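Local coordinates for protein endonuclease Bse634IR (Geobacillus stearothermophilus, PDB 3V20) that probably cleaves double-stranded DNA at a specific sequence as a type II restriction endonuclease of the PD-(D/E)XK class, and here holds calcium and bound DNA, at residues Asn9-Tyr14 against Asp56-Lys61; Tyr99-Met104 against Pro145-Ile150; Asn118-Lys123 against Met225-Pro230; Val195-Ser200 against Tyr237-Glu242. The protein carries 1 engineered substitution. All blocks are in the same frame, centred on the assembly; numbering follows the deposited sequence.

Contact 1 of 4, residues Asn9-Tyr14 against Asp56-Lys61; sequences NCVEEY and DVVKAK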
# COMPACT_ATOMS: atom_id res chain seq x y z
N ASN A 9 -16.75 25.03 15.55
CA ASN A 9 -17.34 24.39 14.40
C ASN A 9 -16.43 23.32 13.81
O ASN A 9 -16.63 22.89 12.67
CB ASN A 9 -17.74 25.43 13.35
CG ASN A 9 -18.86 26.33 13.83
OD1 ASN A 9 -19.83 25.87 14.44
ND2 ASN A 9 -18.75 27.64 13.55
N CYS A 10 -15.45 22.87 14.59
CA CYS A 10 -14.52 21.83 14.12
C CYS A 10 -15.18 20.45 14.08
O CYS A 10 -14.70 19.55 13.39
CB CYS A 10 -13.24 21.80 14.95
SG CYS A 10 -13.44 21.14 16.60
N VAL A 11 -16.27 20.29 14.83
CA VAL A 11 -17.16 19.14 14.66
C VAL A 11 -18.54 19.58 14.19
O VAL A 11 -18.90 20.75 14.30
CB VAL A 11 -17.27 18.24 15.93
CG1 VAL A 11 -15.95 17.50 16.17
CG2 VAL A 11 -17.70 19.04 17.15
N GLU A 12 -19.30 18.63 13.67
CA GLU A 12 -20.56 18.93 13.01
C GLU A 12 -21.51 17.75 13.14
O GLU A 12 -21.17 16.61 12.79
CB GLU A 12 -20.30 19.25 11.54
CG GLU A 12 -21.48 19.78 10.74
CD GLU A 12 -21.25 19.65 9.25
OE1 GLU A 12 -21.16 18.51 8.75
OE2 GLU A 12 -21.17 20.70 8.56
N GLU A 13 -22.70 18.02 13.68
CA GLU A 13 -23.76 17.02 13.79
C GLU A 13 -24.46 16.81 12.46
O GLU A 13 -24.62 17.76 11.68
CB GLU A 13 -24.78 17.47 14.81
CG GLU A 13 -24.37 17.30 16.25
CD GLU A 13 -25.36 17.95 17.19
OE1 GLU A 13 -25.95 18.99 16.82
OE2 GLU A 13 -25.54 17.42 18.31
N TYR A 14 -24.86 15.57 12.18
CA TYR A 14 -25.61 15.26 10.95
C TYR A 14 -26.48 14.02 11.14
O TYR A 14 -26.18 13.16 11.98
CB TYR A 14 -24.69 15.11 9.72
CG TYR A 14 -23.86 13.83 9.68
CD1 TYR A 14 -22.64 13.75 10.36
CD2 TYR A 14 -24.28 12.72 8.93
CE1 TYR A 14 -21.87 12.59 10.31
CE2 TYR A 14 -23.50 11.55 8.87
CZ TYR A 14 -22.29 11.50 9.57
OH TYR A 14 -21.52 10.36 9.54
N ASP A 56 -11.45 18.05 22.76
CA ASP A 56 -11.96 18.94 23.80
C ASP A 56 -13.28 19.60 23.38
O ASP A 56 -14.17 19.82 24.21
CB ASP A 56 -10.92 20.01 24.19
CG ASP A 56 -9.71 19.42 24.92
OD1 ASP A 56 -9.80 18.30 25.47
OD2 ASP A 56 -8.64 20.08 24.95
N VAL A 57 -13.41 19.92 22.09
CA VAL A 57 -14.65 20.50 21.58
C VAL A 57 -15.83 19.53 21.74
O VAL A 57 -16.88 19.91 22.24
CB VAL A 57 -14.50 20.95 20.11
CG1 VAL A 57 -15.85 21.25 19.47
CG2 VAL A 57 -13.58 22.17 20.02
N VAL A 58 -15.64 18.26 21.35
CA VAL A 58 -16.71 17.27 21.49
C VAL A 58 -17.09 17.03 22.97
O VAL A 58 -18.27 16.98 23.31
CB VAL A 58 -16.37 15.93 20.78
CG1 VAL A 58 -16.09 16.15 19.29
CG2 VAL A 58 -15.17 15.27 21.41
N LYS A 59 -16.07 16.90 23.82
CA LYS A 59 -16.21 16.60 25.23
C LYS A 59 -17.02 17.66 25.98
O LYS A 59 -17.92 17.34 26.75
CB LYS A 59 -14.80 16.42 25.81
CG LYS A 59 -14.62 16.49 27.33
CD LYS A 59 -13.14 16.18 27.65
CE LYS A 59 -12.70 16.65 29.04
NZ LYS A 59 -11.20 16.69 29.13
N ALA A 60 -16.71 18.92 25.69
CA ALA A 60 -17.40 20.06 26.27
C ALA A 60 -18.80 20.23 25.70
O ALA A 60 -19.68 20.80 26.36
CB ALA A 60 -16.59 21.32 26.04
N LYS A 61 -19.00 19.75 24.47
CA LYS A 61 -20.30 19.77 23.79
C LYS A 61 -21.22 18.64 24.26
O LYS A 61 -22.41 18.63 23.92
CB LYS A 61 -20.12 19.67 22.27
CG LYS A 61 -20.05 20.99 21.52
CD LYS A 61 -19.64 20.79 20.04
CE LYS A 61 -20.00 22.02 19.19
NZ LYS A 61 -20.74 21.65 17.94
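Val57, on the last turns of helix 43-61, turns both of its methyl groups to the chain at 9-14. CG2 of Val57 lies 3.6 Å from SG of Cys10, while CG1 of Val57 meets Val11 CG2 at 3.7 Å. This division follows from the torsion: with CG1 opposite the backbone nitrogen (chi1 167°) the fork spreads over two consecutive residues, Cys10 just before the strand and Val11 at its start. The valines of this pair slide past each other in opposite directions. Val58 takes the other branch of Val11. CG1 of Val58 is 3.4 Å from CG1 of Val11, with the side chains crossing at about a right angle. The backbones are also nearest here, with the CA atoms of Val11 and Val58 7.1 Å apart. One turn beyond Val57, Lys61 N is bonded to Val57 O at 3.1 Å. The side chain of this lysine adds aliphatic length: CD of Lys61 stands 3.9 Å from CG2 of Val11, the two side chains reaching toward each other. Val11 is thus gripped by three helix residues, and Tyr53 and Val54 of the same helix pack on Cys10. The short strand 11-14 and helix 56-61 are inclined at 52°, and strand 11-16 pairs with 19-24, so a beta hairpin is seated on the helix. With no hydrogen bond between the segments, and with Lys61 NZ 6.0 Å from Glu13 OE1, the geometry points to shape fit and dispersion as what holds 9-14 against 56-61 here.

Contact 2 of 4, residues Tyr99-Met104 against Pro145-Ile150; sequences YLIIKM and PDLLII. With CA (calcium ion), chain F; nucleotides of chain C.
Leu100 with Ile150 and Ile102 with Leu148 form the hydrogen-bonded pairs of two antiparallel strands whose directions differ by 162°. In each pair both N-H groups point at the partner's carbonyl oxygen; Leu100 N to Ile150 O and Ile102 N to Leu148 O are both 2.9 Å and lie in the carbonyl plane. A fifth bond, Met104 N to Asp146 O at 2.9 Å, differs, its donor being tilted 33° from that plane, at a place where Asp146 and Leu147 form a classic beta bulge against Val195. Among the apolar contacts, Ile101 CG1 and Ile149 CG1 lie side by side at 3.8 Å, pointing the same way toward helices 68-93 and 280-291. Ile149 CG2 meets the edge of the Tyr99 ring at CD1. On the other face Ile102 CD1 touches Ile150 CD1 at 3.7 Å. There Met104, bent at chi2 (-71°) and again at chi3, curls its methyl over Leu148, CE to CD1 3.7 Å. The last group is metal coordination. Asp146 OD2 binds calcium at 2.3 Å, and OP1 of DC6 of chain C joins the same ion at 2.1 Å; water 1 and Leu197 O are further ligands. Lys103 NZ is an opposite charge nearby, beyond salt-bridge range of Asp146 OD1. The Pro145-Asp146 pair is consistent with the PD of the PD-(D/E)XK nuclease core. The chemistry implies that a largely apolar pair of strands, joined by five backbone bonds, ends in a single carboxylate, held where it can bridge the protein to the DNA phosphate through the metal.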
# COMPACT_ATOMS: atom_id res chain seq x y z
N TYR A 99 9.67 28.17 -10.36
CA TYR A 99 9.25 26.93 -9.68
C TYR A 99 7.86 27.00 -9.02
O TYR A 99 7.52 27.98 -8.36
CB TYR A 99 10.26 26.52 -8.61
CG TYR A 99 11.52 25.86 -9.11
CD1 TYR A 99 11.58 24.49 -9.31
CD2 TYR A 99 12.66 26.62 -9.37
CE1 TYR A 99 12.75 23.89 -9.77
CE2 TYR A 99 13.83 26.03 -9.83
CZ TYR A 99 13.88 24.67 -10.03
OH TYR A 99 15.04 24.09 -10.49
N LEU A 100 7.08 25.94 -9.19
CA LEU A 100 5.81 25.77 -8.48
C LEU A 100 5.87 24.48 -7.70
O LEU A 100 6.31 23.46 -8.23
CB LEU A 100 4.63 25.69 -9.46
CG LEU A 100 4.18 26.95 -10.18
CD1 LEU A 100 2.92 26.66 -10.96
CD2 LEU A 100 3.96 28.10 -9.20
N ILE A 101 5.42 24.53 -6.44
CA ILE A 101 5.23 23.34 -5.62
C ILE A 101 3.73 23.21 -5.30
O ILE A 101 3.20 23.96 -4.47
CB ILE A 101 6.07 23.38 -4.32
CG1 ILE A 101 7.55 23.57 -4.63
CG2 ILE A 101 5.85 22.12 -3.50
CD1 ILE A 101 8.14 24.85 -4.09
N ILE A 102 3.07 22.26 -5.97
CA ILE A 102 1.61 22.17 -5.98
C ILE A 102 1.04 20.97 -5.23
O ILE A 102 1.44 19.83 -5.47
CB ILE A 102 1.06 22.14 -7.43
CG1 ILE A 102 1.66 23.28 -8.27
CG2 ILE A 102 -0.47 22.22 -7.42
CD1 ILE A 102 1.44 23.16 -9.76
N LYS A 103 0.12 21.24 -4.32
CA LYS A 103 -0.63 20.19 -3.64
C LYS A 103 -1.73 19.69 -4.58
O LYS A 103 -2.62 20.45 -4.97
CB LYS A 103 -1.21 20.73 -2.33
CG LYS A 103 -2.13 19.77 -1.56
CD LYS A 103 -1.42 18.50 -1.17
CE LYS A 103 -2.39 17.42 -0.66
NZ LYS A 103 -3.22 16.81 -1.73
N MET A 104 -1.66 18.41 -4.95
CA MET A 104 -2.58 17.82 -5.92
C MET A 104 -3.81 17.18 -5.27
O MET A 104 -3.72 16.66 -4.16
CB MET A 104 -1.85 16.79 -6.77
CG MET A 104 -0.64 17.32 -7.54
SD MET A 104 -1.07 18.42 -8.90
CE MET A 104 -1.63 17.26 -10.14
N PRO A 145 0.21 11.97 -7.16
CA PRO A 145 1.24 12.36 -6.21
C PRO A 145 0.72 13.49 -5.31
O PRO A 145 -0.10 14.30 -5.77
CB PRO A 145 2.38 12.88 -7.10
CG PRO A 145 2.02 12.53 -8.49
CD PRO A 145 0.54 12.39 -8.53
N ASP A 146 1.15 13.53 -4.04
CA ASP A 146 0.73 14.61 -3.13
C ASP A 146 1.20 16.01 -3.52
O ASP A 146 0.40 16.95 -3.51
CB ASP A 146 1.16 14.31 -1.70
CG ASP A 146 0.44 13.11 -1.14
OD1 ASP A 146 -0.79 12.98 -1.38
OD2 ASP A 146 1.10 12.28 -0.47
N LEU A 147 2.49 16.15 -3.82
CA LEU A 147 3.07 17.40 -4.30
C LEU A 147 3.75 17.19 -5.64
O LEU A 147 4.45 16.20 -5.83
CB LEU A 147 4.12 17.95 -3.33
CG LEU A 147 3.82 18.36 -1.88
CD1 LEU A 147 5.14 18.80 -1.25
CD2 LEU A 147 2.78 19.47 -1.82
N LEU A 148 3.53 18.12 -6.56
CA LEU A 148 4.31 18.19 -7.80
C LEU A 148 5.22 19.41 -7.79
O LEU A 148 4.79 20.50 -7.41
CB LEU A 148 3.41 18.29 -9.04
CG LEU A 148 2.58 17.08 -9.48
CD1 LEU A 148 2.04 17.37 -10.86
CD2 LEU A 148 3.39 15.79 -9.49
N ILE A 149 6.47 19.21 -8.20
CA ILE A 149 7.40 20.31 -8.41
C ILE A 149 7.61 20.51 -9.92
O ILE A 149 8.05 19.61 -10.63
CB ILE A 149 8.73 20.13 -7.64
CG1 ILE A 149 8.49 20.23 -6.13
CG2 ILE A 149 9.73 21.19 -8.03
CD1 ILE A 149 8.34 18.93 -5.47
N ILE A 150 7.29 21.72 -10.37
CA ILE A 150 7.27 22.07 -11.78
C ILE A 150 8.17 23.27 -12.02
O ILE A 150 8.06 24.28 -11.31
CB ILE A 150 5.83 22.39 -12.23
CG1 ILE A 150 4.97 21.12 -12.16
CG2 ILE A 150 5.81 22.97 -13.64
CD1 ILE A 150 3.49 21.38 -12.24
CA CA F . 0.11 10.74 0.87
P DC C 6 -2.73 9.04 0.03
OP1 DC C 6 -1.59 9.96 -0.04
OP2 DC C 6 -2.45 7.63 -0.25
O5' DC C 6 -3.43 9.21 1.44
C5' DC C 6 -3.64 10.49 2.00
C4' DC C 6 -4.39 10.37 3.30
O4' DC C 6 -5.63 9.67 3.06
C3' DC C 6 -3.74 9.51 4.38
O3' DC C 6 -2.76 10.29 5.01
C2' DC C 6 -4.95 9.23 5.29
C1' DC C 6 -6.12 9.14 4.28
N1 DC C 6 -6.63 7.77 3.97
C2 DC C 6 -7.61 7.16 4.77
O2 DC C 6 -8.08 7.75 5.77
N3 DC C 6 -8.04 5.90 4.44
C4 DC C 6 -7.54 5.27 3.36
N4 DC C 6 -8.00 4.04 3.09
C5 DC C 6 -6.53 5.89 2.53
C6 DC C 6 -6.12 7.12 2.88
O HOH W 1 1.53 9.12 -0.81

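Contact 3 of 4, residues Asn118-Lys123 against Met225-Pro230; sequences NETREK and MAYWNP. Engineered in segment 225-230: Ala226 (natural residue Arg).
Tyr227, in the Schellman motif that closes helix 207-226, reaches out to the first turns of helix 118-132. The motif is marked by the positive phi of Trp228 (45°), whose N bonds back to Met225 O at 2.9 Å. From this end the phenol extends to Thr120, and the hydroxyls Tyr227 OH and Thr120 OG1 form a hydrogen bond of 2.7 Å in which either could be the donor. The side chains cross at about a right angle. In Thr120 chi1 (-78°) places OG1 beside its own backbone nitrogen, on the flank from which the phenol arrives. Glu119 comes to the ring's edge: its OE2 lies close to the ring plane, 3.7 Å from CE1 of Tyr227, with the carboxylate turned 64° against the ring. Lys123 contributes the aliphatic part of its chain, its CG 3.8 Å from Tyr227 OH and its CD 4.0 Å from CB of Ala226, an engineered residue that is Arg in the natural sequence. Of the touching residues Thr120 alone is buried, and Glu119 and Ala226 are exposed: a surface contact, pinned by one polar bond. Around it, Trp188 stacks on the Tyr227 ring and also touches Thr120, while Leu223 of helix 207-226 packs on Thr120 and Lys123. The start of helix 118-132 therefore rests against the C-terminal end of helix 207-226, and Met225 meets Val261 of the second subunit.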
# COMPACT_ATOMS: atom_id res chain seq x y z
N ASN A 118 -0.78 19.45 -25.10
CA ASN A 118 -1.39 18.53 -26.06
C ASN A 118 -0.41 17.50 -26.62
O ASN A 118 -0.69 16.30 -26.58
CB ASN A 118 -2.06 19.30 -27.21
CG ASN A 118 -3.26 20.10 -26.74
OD1 ASN A 118 -3.74 19.92 -25.62
ND2 ASN A 118 -3.76 20.98 -27.60
N GLU A 119 0.73 17.97 -27.11
CA GLU A 119 1.75 17.11 -27.70
C GLU A 119 2.14 15.95 -26.77
O GLU A 119 2.34 14.82 -27.23
CB GLU A 119 2.99 17.92 -28.09
CG GLU A 119 3.94 17.20 -29.06
CD GLU A 119 5.16 18.03 -29.43
OE1 GLU A 119 5.14 19.26 -29.23
OE2 GLU A 119 6.14 17.45 -29.94
N THR A 120 2.25 16.24 -25.48
CA THR A 120 2.62 15.23 -24.51
C THR A 120 1.42 14.37 -24.10
O THR A 120 1.56 13.16 -23.93
CB THR A 120 3.37 15.84 -23.29
OG1 THR A 120 4.73 16.11 -23.66
CG2 THR A 120 3.38 14.88 -22.09
N ARG A 121 0.24 14.99 -23.99
CA ARG A 121 -0.97 14.23 -23.64
C ARG A 121 -1.32 13.17 -24.70
O ARG A 121 -1.86 12.12 -24.37
CB ARG A 121 -2.17 15.15 -23.35
CG ARG A 121 -2.26 15.57 -21.87
CD ARG A 121 -3.65 16.07 -21.47
NE ARG A 121 -4.01 17.30 -22.19
CZ ARG A 121 -4.75 18.29 -21.69
NH1 ARG A 121 -5.22 18.24 -20.45
NH2 ARG A 121 -5.01 19.35 -22.45
N GLU A 122 -0.97 13.45 -25.95
CA GLU A 122 -1.18 12.50 -27.03
C GLU A 122 -0.14 11.38 -27.05
O GLU A 122 -0.47 10.25 -27.39
CB GLU A 122 -1.24 13.19 -28.40
CG GLU A 122 -2.65 13.30 -28.95
CD GLU A 122 -3.27 11.95 -29.28
OE1 GLU A 122 -2.69 11.20 -30.11
OE2 GLU A 122 -4.35 11.65 -28.72
N LYS A 123 1.11 11.71 -26.69
CA LYS A 123 2.14 10.69 -26.53
C LYS A 123 1.68 9.66 -25.49
O LYS A 123 1.81 8.45 -25.72
CB LYS A 123 3.47 11.30 -26.08
CG LYS A 123 4.16 12.22 -27.07
CD LYS A 123 4.64 11.51 -28.31
CE LYS A 123 5.45 12.46 -29.16
NZ LYS A 123 5.07 12.34 -30.59
N MET A 225 12.02 8.58 -24.15
CA MET A 225 12.21 7.83 -25.40
C MET A 225 11.54 8.49 -26.61
O MET A 225 12.19 8.69 -27.64
CB MET A 225 11.71 6.39 -25.25
CG MET A 225 12.60 5.47 -24.41
SD MET A 225 13.82 4.51 -25.36
CE MET A 225 14.01 3.14 -24.22
N ALA A 226 10.25 8.82 -26.49
CA ALA A 226 9.52 9.46 -27.59
C ALA A 226 10.18 10.75 -28.07
O ALA A 226 10.22 11.01 -29.27
CB ALA A 226 8.07 9.72 -27.21
N TYR A 227 10.71 11.54 -27.14
CA TYR A 227 11.41 12.78 -27.47
C TYR A 227 12.93 12.58 -27.64
O TYR A 227 13.65 13.53 -27.95
CB TYR A 227 11.13 13.85 -26.41
CG TYR A 227 9.68 14.29 -26.34
CD1 TYR A 227 9.12 15.10 -27.34
CD2 TYR A 227 8.86 13.92 -25.28
CE1 TYR A 227 7.79 15.51 -27.29
CE2 TYR A 227 7.52 14.33 -25.21
CZ TYR A 227 7.00 15.13 -26.22
OH TYR A 227 5.69 15.54 -26.16
N TRP A 228 13.39 11.34 -27.45
CA TRP A 228 14.81 10.98 -27.52
C TRP A 228 15.72 11.97 -26.77
O TRP A 228 16.66 12.53 -27.34
CB TRP A 228 15.27 10.77 -28.97
CG TRP A 228 16.44 9.84 -29.09
CD1 TRP A 228 17.74 10.18 -29.31
CD2 TRP A 228 16.42 8.41 -28.96
NE1 TRP A 228 18.52 9.06 -29.34
CE2 TRP A 228 17.74 7.96 -29.12
CE3 TRP A 228 15.40 7.47 -28.72
CZ2 TRP A 228 18.09 6.60 -29.06
CZ3 TRP A 228 15.74 6.12 -28.66
CH2 TRP A 228 17.08 5.70 -28.83
N ASN A 229 15.40 12.19 -25.49
CA ASN A 229 16.12 13.13 -24.63
C ASN A 229 16.71 12.44 -23.40
O ASN A 229 16.00 12.19 -22.42
CB ASN A 229 15.17 14.26 -24.22
CG ASN A 229 15.86 15.39 -23.47
OD1 ASN A 229 16.77 15.16 -22.67
ND2 ASN A 229 15.41 16.61 -23.72
N PRO A 230 18.02 12.12 -23.43
CA PRO A 230 18.60 11.35 -22.33
C PRO A 230 18.97 12.18 -21.10
O PRO A 230 19.41 11.62 -20.09
CB PRO A 230 19.85 10.73 -22.96
CG PRO A 230 20.29 11.74 -23.97
CD PRO A 230 19.04 12.48 -24.44

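Contact 4 of 4, residues Val195-Ser200 against Tyr237-Glu242; sequences VGLKTS and YGASSE. With CA (calcium ion), chain F; nucleotides of chain C.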
# COMPACT_ATOMS: atom_id res chain seq x y z
N VAL A 195 6.36 14.24 -4.67
CA VAL A 195 6.55 13.85 -3.28
C VAL A 195 5.29 13.18 -2.72
O VAL A 195 4.17 13.67 -2.91
CB VAL A 195 6.90 15.06 -2.39
CG1 VAL A 195 7.10 14.63 -0.96
CG2 VAL A 195 8.14 15.82 -2.92
N GLY A 196 5.49 12.04 -2.04
CA GLY A 196 4.42 11.35 -1.32
C GLY A 196 4.52 11.66 0.15
O GLY A 196 5.59 11.49 0.75
N LEU A 197 3.42 12.13 0.74
CA LEU A 197 3.40 12.57 2.15
C LEU A 197 2.59 11.65 3.05
O LEU A 197 1.45 11.35 2.73
CB LEU A 197 2.83 13.98 2.24
CG LEU A 197 3.57 15.09 1.45
CD1 LEU A 197 2.69 16.33 1.38
CD2 LEU A 197 4.96 15.39 2.03
N LYS A 198 3.15 11.23 4.18
CA LYS A 198 2.44 10.35 5.11
C LYS A 198 2.69 10.75 6.55
O LYS A 198 3.84 11.01 6.90
CB LYS A 198 2.93 8.92 4.94
CG LYS A 198 2.49 8.26 3.67
CD LYS A 198 3.24 6.99 3.45
CE LYS A 198 2.49 6.04 2.57
NZ LYS A 198 1.31 6.64 1.97
N THR A 199 1.67 10.79 7.41
CA THR A 199 1.95 11.19 8.79
C THR A 199 2.84 10.15 9.44
O THR A 199 3.71 10.50 10.24
CB THR A 199 0.68 11.40 9.68
OG1 THR A 199 -0.16 10.23 9.63
CG2 THR A 199 -0.11 12.62 9.23
N SER A 200 2.62 8.89 9.09
CA SER A 200 3.42 7.78 9.59
C SER A 200 3.59 6.76 8.50
O SER A 200 2.87 6.80 7.50
CB SER A 200 2.75 7.12 10.82
OG SER A 200 1.42 6.70 10.50
N TYR A 237 10.09 11.26 -4.24
CA TYR A 237 10.49 11.33 -2.84
C TYR A 237 9.36 10.98 -1.87
O TYR A 237 8.19 11.19 -2.17
CB TYR A 237 10.95 12.76 -2.51
CG TYR A 237 12.13 13.25 -3.33
CD1 TYR A 237 13.44 12.92 -2.96
CD2 TYR A 237 11.93 14.04 -4.47
CE1 TYR A 237 14.53 13.34 -3.72
CE2 TYR A 237 13.02 14.48 -5.22
CZ TYR A 237 14.32 14.13 -4.83
OH TYR A 237 15.41 14.56 -5.55
N GLY A 238 9.73 10.47 -0.70
CA GLY A 238 8.78 10.26 0.37
C GLY A 238 9.07 11.19 1.54
O GLY A 238 10.23 11.64 1.72
N ALA A 239 8.04 11.48 2.33
CA ALA A 239 8.20 12.30 3.54
C ALA A 239 7.24 11.90 4.63
O ALA A 239 6.03 11.84 4.39
CB ALA A 239 8.06 13.79 3.22
N SER A 240 7.79 11.70 5.83
CA SER A 240 7.03 11.25 7.01
C SER A 240 7.08 12.31 8.11
O SER A 240 7.99 13.14 8.11
CB SER A 240 7.63 9.95 7.53
OG SER A 240 6.98 9.49 8.70
N SER A 241 6.12 12.29 9.03
CA SER A 241 6.16 13.23 10.16
C SER A 241 6.82 12.61 11.38
O SER A 241 6.97 13.28 12.41
CB SER A 241 4.77 13.79 10.50
OG SER A 241 4.03 12.90 11.33
N GLU A 242 7.23 11.35 11.24
CA GLU A 242 7.86 10.53 12.29
C GLU A 242 9.30 10.15 11.94
O GLU A 242 9.75 10.36 10.80
CB GLU A 242 7.03 9.24 12.50
CG GLU A 242 5.73 9.45 13.30
CD GLU A 242 5.07 8.14 13.75
OE1 GLU A 242 5.54 7.02 13.37
OE2 GLU A 242 4.06 8.25 14.49
CA CA F . 0.11 10.74 0.87
P DC C 7 -1.47 9.65 5.71
OP1 DC C 7 -0.67 10.78 6.19
OP2 DC C 7 -0.85 8.68 4.77
O5' DC C 7 -2.02 8.85 6.97
C5' DC C 7 -2.73 9.54 8.00
C4' DC C 7 -3.08 8.54 9.08
O4' DC C 7 -4.06 7.61 8.58
C3' DC C 7 -1.90 7.68 9.54
O3' DC C 7 -2.01 7.38 10.92
C2' DC C 7 -2.09 6.38 8.77
C1' DC C 7 -3.60 6.28 8.71
N1 DC C 7 -4.05 5.38 7.62
C2 DC C 7 -4.95 4.33 7.89
O2 DC C 7 -5.41 4.16 9.05
N3 DC C 7 -5.32 3.51 6.87
C4 DC C 7 -4.83 3.70 5.64
N4 DC C 7 -5.23 2.87 4.67
C5 DC C 7 -3.91 4.76 5.33
C6 DC C 7 -3.57 5.57 6.35
P DG C 8 -1.38 8.31 12.04
OP1 DG C 8 -1.46 9.72 11.63
OP2 DG C 8 -0.17 7.68 12.66
O5' DG C 8 -2.59 8.15 13.04
C5' DG C 8 -2.43 7.40 14.13
C4' DG C 8 -3.65 6.52 14.31
O4' DG C 8 -3.89 5.65 13.17
C3' DG C 8 -3.30 5.61 15.45
O3' DG C 8 -4.44 5.39 16.17
C2' DG C 8 -2.76 4.37 14.75
C1' DG C 8 -3.59 4.31 13.48
N9 DG C 8 -2.91 3.72 12.33
C8 DG C 8 -1.67 4.03 11.80
N7 DG C 8 -1.36 3.29 10.76
C5 DG C 8 -2.46 2.45 10.59
C6 DG C 8 -2.74 1.43 9.64
O6 DG C 8 -2.03 1.06 8.70
N1 DG C 8 -3.99 0.81 9.83
C2 DG C 8 -4.87 1.16 10.86
N2 DG C 8 -6.04 0.52 10.97
N3 DG C 8 -4.60 2.11 11.75
C4 DG C 8 -3.41 2.71 11.56
O HOH W 1 1.53 9.12 -0.81
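Val195-Lys198 and Tyr237-Ser240 run as parallel strands inclined by 19°, stitched by Gly196 N to Tyr237 O at 2.8 Å, Ala239 N to Gly196 O at 2.9 Å and Lys198 N to Ala239 O at 3.0 Å, each donor nearly along the C=O axis. On one face Leu197 CD2 packs 3.7 Å from the CB of Ala239, and Val195 CG2 crosses near CB of Tyr237; helix 280-291 packs on this row through Val195, Tyr237 and Ala239. Beyond the strands Ser241 grips Thr199 O twice. Its hydroxyl OG donates to Thr199 O at 2.7 Å, in the carbonyl plane on a lone pair, whereas its N approaches from above, 55° out of that plane. Ser241 chi1 (82°) brings OG between its own N and carbonyl carbon, on the side of this oxygen. Ser240 OG accepts from Glu242 N, an ST turn. The opposite flank of 195-200 serves the DNA. Thr199 N donates to OP1 of DC7 of chain C at 2.6 Å, and Ser200 OG to OP2 of DG8 of chain C at 2.9 Å. Leu197 contributes its main-chain oxygen, O, to the calcium ion at 2.4 Å. The polar end of Lys198 bonds to Gln208. The chemistry implies a division of labour: one edge of strand 191-198 pairs with its parallel neighbour; the other, toward 147-151, presents Leu197 O to the calcium; and the two hydrogen bonds from Ser241 probably steady the turn, where the Thr199 amide and the Ser200 hydroxyl bond to the DC7 and DG8 phosphates.

Overall arrangement
From the N terminus, contact 1 closes first, bringing helix 43-61 back to hairpin strand 11-16 at the periphery, centred about 28 Å from the chain's centre. Contact 2 then joins strands 99-103 and 147-151, with helix 118-132 in the loop between them. That helix opens contact 3, which crosses contact 2 and also crosses contact 4, since helix 207-226 connects parallel strands 191-198 and 235-240 in a beta-alpha-beta crossover. Contacts 2 and 4 are in series yet adjoin in one mixed sheet, with Leu147 O near Val195 N, and share the calcium ion and water 1. Contacts 1 and 3 flank this core on opposite sides, their centres about 51 Å apart.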